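Long-range contact in hypothetical protein SpyM3_0169 (Streptococcus pyogenes, PDB 1PG6), which is of unknown function but belongs to the AIM24 mitochondrial biogenesis family of the cupin clan and binds calcium ions: residues A[75-83]-A[126-134]. Residues are numbered along the deposited sequence; the frame is centred on the assembly and turned at random.
Sequences VSGESMFIT and SAQYKMERQ
Y129 and M131, on edge strand 128-133 of a six-stranded antiparallel sheet, meet the loop that joins helix 67-76 to strand 82-87 of a second sheet, within the all-antiparallel β-sheet framework of this AIM24-family, cupin-clan protein. Two hydrogen bonds cross the contact. M131 N donates to G77 O at 2.9 Å, the less straight of the two. S79 N donates to Y129 OH, also at 2.9 Å and nearly straight (167°), reaching the phenol at its edge, near the ring plane. A water lies 2.8 Å from the same Y129 OH, giving that hydroxyl a second polar neighbour. Over one ring face stands I82 CD1, 4.0 Å from the Y129 centroid and 28° off the ring normal, a CH-pi contact. The CB bond of Y129 does not aim at the loop; a chi1 of 79° helps swing the hydroxyl across to S79 N. In selenomethionine M131, chi1 sets CG 4.0 Å from S79 CB, and the chain then folds back toward SE and CE; its side chain and that of I82 both touch M150 of neighbouring strand 148-153. G77, first residue past helix 67-76, turns out of it with positive phi. Farther along, S79 heads a type I turn to I82; within it an ST turn forms, F81 N donating to S79 OG at 3.1 Å.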
loop_
_atom_site.group_PDB
_atom_site.type_symbol
_atom_site.label_atom_id
_atom_site.label_comp_id
_atom_site.label_asym_id
_atom_site.label_seq_id
_atom_site.Cartn_x
_atom_site.Cartn_y
_atom_site.Cartn_z
ATOM N N VAL A 75 -8.873 1.779 16.541
ATOM C CA VAL A 75 -8.203 1.197 17.698
ATOM C C VAL A 75 -7.598 -0.165 17.363
ATOM O O VAL A 75 -6.591 -0.565 17.949
ATOM C CB VAL A 75 -9.178 1.036 18.888
ATOM C CG1 VAL A 75 -10.314 0.103 18.512
ATOM C CG2 VAL A 75 -8.430 0.508 20.106
ATOM N N SER A 76 -8.212 -0.871 16.419
ATOM C CA SER A 76 -7.719 -2.183 16.015
ATOM C C SER A 76 -6.533 -2.024 15.068
ATOM O O SER A 76 -5.815 -2.984 14.789
ATOM C CB SER A 76 -8.825 -2.980 15.318
ATOM O OG SER A 76 -9.192 -2.379 14.089
ATOM N N GLY A 77 -6.336 -0.803 14.581
ATOM C CA GLY A 77 -5.238 -0.538 13.669
ATOM C C GLY A 77 -5.557 -0.957 12.248
ATOM O O GLY A 77 -4.666 -1.036 11.402
ATOM N N GLU A 78 -6.831 -1.232 11.984
ATOM C CA GLU A 78 -7.270 -1.644 10.656
ATOM C C GLU A 78 -7.584 -0.435 9.785
ATOM O O GLU A 78 -7.724 0.682 10.284
ATOM C CB GLU A 78 -8.511 -2.532 10.761
ATOM C CG GLU A 78 -8.256 -3.887 11.398
ATOM C CD GLU A 78 -9.521 -4.709 11.539
ATOM O OE1 GLU A 78 -10.216 -4.913 10.521
ATOM O OE2 GLU A 78 -9.820 -5.155 12.666
ATOM N N SER A 79 -7.698 -0.664 8.481
ATOM C CA SER A 79 -7.990 0.410 7.543
ATOM C C SER A 79 -9.375 0.265 6.937
ATOM O O SER A 79 -9.803 -0.836 6.587
ATOM C CB SER A 79 -6.946 0.435 6.422
ATOM O OG SER A 79 -7.255 1.429 5.458
HETATM N N MSE A 80 -10.077 1.386 6.818
HETATM C CA MSE A 80 -11.412 1.390 6.237
HETATM C C MSE A 80 -11.318 1.330 4.717
HETATM O O MSE A 80 -12.320 1.129 4.035
HETATM C CB MSE A 80 -12.167 2.655 6.656
HETATM C CG MSE A 80 -12.610 2.664 8.110
HETATM SE SE MSE A 80 -13.981 1.351 8.441
HETATM C CE MSE A 80 -12.858 -0.153 8.874
ATOM N N PHE A 81 -10.107 1.500 4.191
ATOM C CA PHE A 81 -9.900 1.479 2.747
ATOM C C PHE A 81 -9.333 0.157 2.248
ATOM O O PHE A 81 -8.751 0.079 1.165
ATOM C CB PHE A 81 -8.996 2.639 2.340
ATOM C CG PHE A 81 -9.455 3.962 2.879
ATOM C CD1 PHE A 81 -8.986 4.429 4.101
ATOM C CD2 PHE A 81 -10.404 4.712 2.195
ATOM C CE1 PHE A 81 -9.454 5.628 4.636
ATOM C CE2 PHE A 81 -10.881 5.912 2.720
ATOM C CZ PHE A 81 -10.405 6.370 3.945
ATOM N N ILE A 82 -9.511 -0.881 3.057
ATOM C CA ILE A 82 -9.060 -2.217 2.707
ATOM C C ILE A 82 -10.239 -3.168 2.871
ATOM O O ILE A 82 -10.874 -3.209 3.926
ATOM C CB ILE A 82 -7.899 -2.688 3.607
ATOM C CG1 ILE A 82 -6.674 -1.797 3.383
ATOM C CG2 ILE A 82 -7.563 -4.143 3.300
ATOM C CD1 ILE A 82 -5.466 -2.179 4.224
ATOM N N THR A 83 -10.542 -3.913 1.815
ATOM C CA THR A 83 -11.638 -4.867 1.848
ATOM C C THR A 83 -11.073 -6.274 1.752
ATOM O O THR A 83 -9.876 -6.459 1.530
ATOM C CB THR A 83 -12.629 -4.623 0.688
ATOM O OG1 THR A 83 -11.937 -4.702 -0.562
ATOM C CG2 THR A 83 -13.260 -3.249 0.819
ATOM N N SER A 126 -3.717 -14.950 4.917
ATOM C CA SER A 126 -2.943 -15.634 5.944
ATOM C C SER A 126 -2.027 -14.660 6.679
ATOM O O SER A 126 -1.559 -14.948 7.780
ATOM C CB SER A 126 -2.106 -16.746 5.315
ATOM O OG SER A 126 -1.213 -16.224 4.348
ATOM N N ALA A 127 -1.770 -13.507 6.067
ATOM C CA ALA A 127 -0.909 -12.500 6.674
ATOM C C ALA A 127 -1.724 -11.497 7.480
ATOM O O ALA A 127 -2.954 -11.529 7.473
ATOM C CB ALA A 127 -0.103 -11.773 5.595
ATOM N N GLN A 128 -1.025 -10.595 8.162
ATOM C CA GLN A 128 -1.669 -9.585 8.989
ATOM C C GLN A 128 -1.033 -8.221 8.715
ATOM O O GLN A 128 0.053 -8.135 8.142
ATOM C CB GLN A 128 -1.486 -9.951 10.466
ATOM C CG GLN A 128 -2.470 -9.291 11.418
ATOM C CD GLN A 128 -3.778 -10.061 11.539
ATOM O OE1 GLN A 128 -4.738 -9.586 12.150
ATOM N NE2 GLN A 128 -3.818 -11.263 10.963
ATOM N N TYR A 129 -1.709 -7.154 9.124
ATOM C CA TYR A 129 -1.171 -5.818 8.923
ATOM C C TYR A 129 -1.671 -4.877 10.008
ATOM O O TYR A 129 -2.692 -5.132 10.648
ATOM C CB TYR A 129 -1.584 -5.276 7.545
ATOM C CG TYR A 129 -3.002 -4.743 7.487
ATOM C CD1 TYR A 129 -3.286 -3.425 7.845
ATOM C CD2 TYR A 129 -4.062 -5.564 7.111
ATOM C CE1 TYR A 129 -4.592 -2.938 7.829
ATOM C CE2 TYR A 129 -5.374 -5.089 7.093
ATOM C CZ TYR A 129 -5.631 -3.780 7.452
ATOM O OH TYR A 129 -6.924 -3.308 7.439
ATOM N N LYS A 130 -0.941 -3.791 10.208
ATOM C CA LYS A 130 -1.328 -2.789 11.183
ATOM C C LYS A 130 -1.040 -1.416 10.594
ATOM O O LYS A 130 -0.055 -1.232 9.877
ATOM C CB LYS A 130 -0.545 -2.963 12.482
ATOM C CG LYS A 130 -0.965 -1.992 13.567
ATOM C CD LYS A 130 -0.088 -2.115 14.803
ATOM C CE LYS A 130 -0.523 -1.125 15.876
ATOM N NZ LYS A 130 -0.504 0.279 15.368
HETATM N N MSE A 131 -1.910 -0.458 10.897
HETATM C CA MSE A 131 -1.762 0.912 10.424
HETATM C C MSE A 131 -1.236 1.760 11.574
HETATM O O MSE A 131 -1.628 1.564 12.725
HETATM C CB MSE A 131 -3.115 1.478 9.976
HETATM C CG MSE A 131 -3.851 0.662 8.922
HETATM SE SE MSE A 131 -2.887 0.559 7.248
HETATM C CE MSE A 131 -3.001 2.412 6.729
ATOM N N GLU A 132 -0.353 2.703 11.267
ATOM C CA GLU A 132 0.196 3.584 12.291
ATOM C C GLU A 132 0.292 5.020 11.800
ATOM O O GLU A 132 0.904 5.294 10.768
ATOM C CB GLU A 132 1.588 3.122 12.730
ATOM C CG GLU A 132 2.270 4.101 13.687
ATOM C CD GLU A 132 3.732 3.775 13.936
ATOM O OE1 GLU A 132 4.014 2.727 14.552
ATOM O OE2 GLU A 132 4.600 4.568 13.511
ATOM N N ARG A 133 -0.321 5.935 12.541
ATOM C CA ARG A 133 -0.271 7.344 12.185
ATOM C C ARG A 133 1.088 7.878 12.622
ATOM O O ARG A 133 1.500 7.681 13.765
ATOM C CB ARG A 133 -1.399 8.110 12.886
ATOM C CG ARG A 133 -1.363 9.615 12.668
ATOM C CD ARG A 133 -2.769 10.199 12.612
ATOM N NE ARG A 133 -3.558 9.886 13.798
ATOM C CZ ARG A 133 -4.845 10.192 13.936
ATOM N NH1 ARG A 133 -5.488 10.820 12.960
ATOM N NH2 ARG A 133 -5.492 9.869 15.050
ATOM N N GLN A 134 1.793 8.534 11.705
ATOM C CA GLN A 134 3.108 9.079 12.018
ATOM C C GLN A 134 2.948 10.325 12.878
ATOM O O GLN A 134 1.989 11.077 12.715
ATOM C CB GLN A 134 3.861 9.395 10.726
ATOM C CG GLN A 134 4.005 8.176 9.830
ATOM C CD GLN A 134 4.581 6.985 10.572
ATOM O OE1 GLN A 134 5.757 6.973 10.930
ATOM N NE2 GLN A 134 3.748 5.977 10.815
HETATM O O HOH W 1 -8.967 -5.152 7.341
#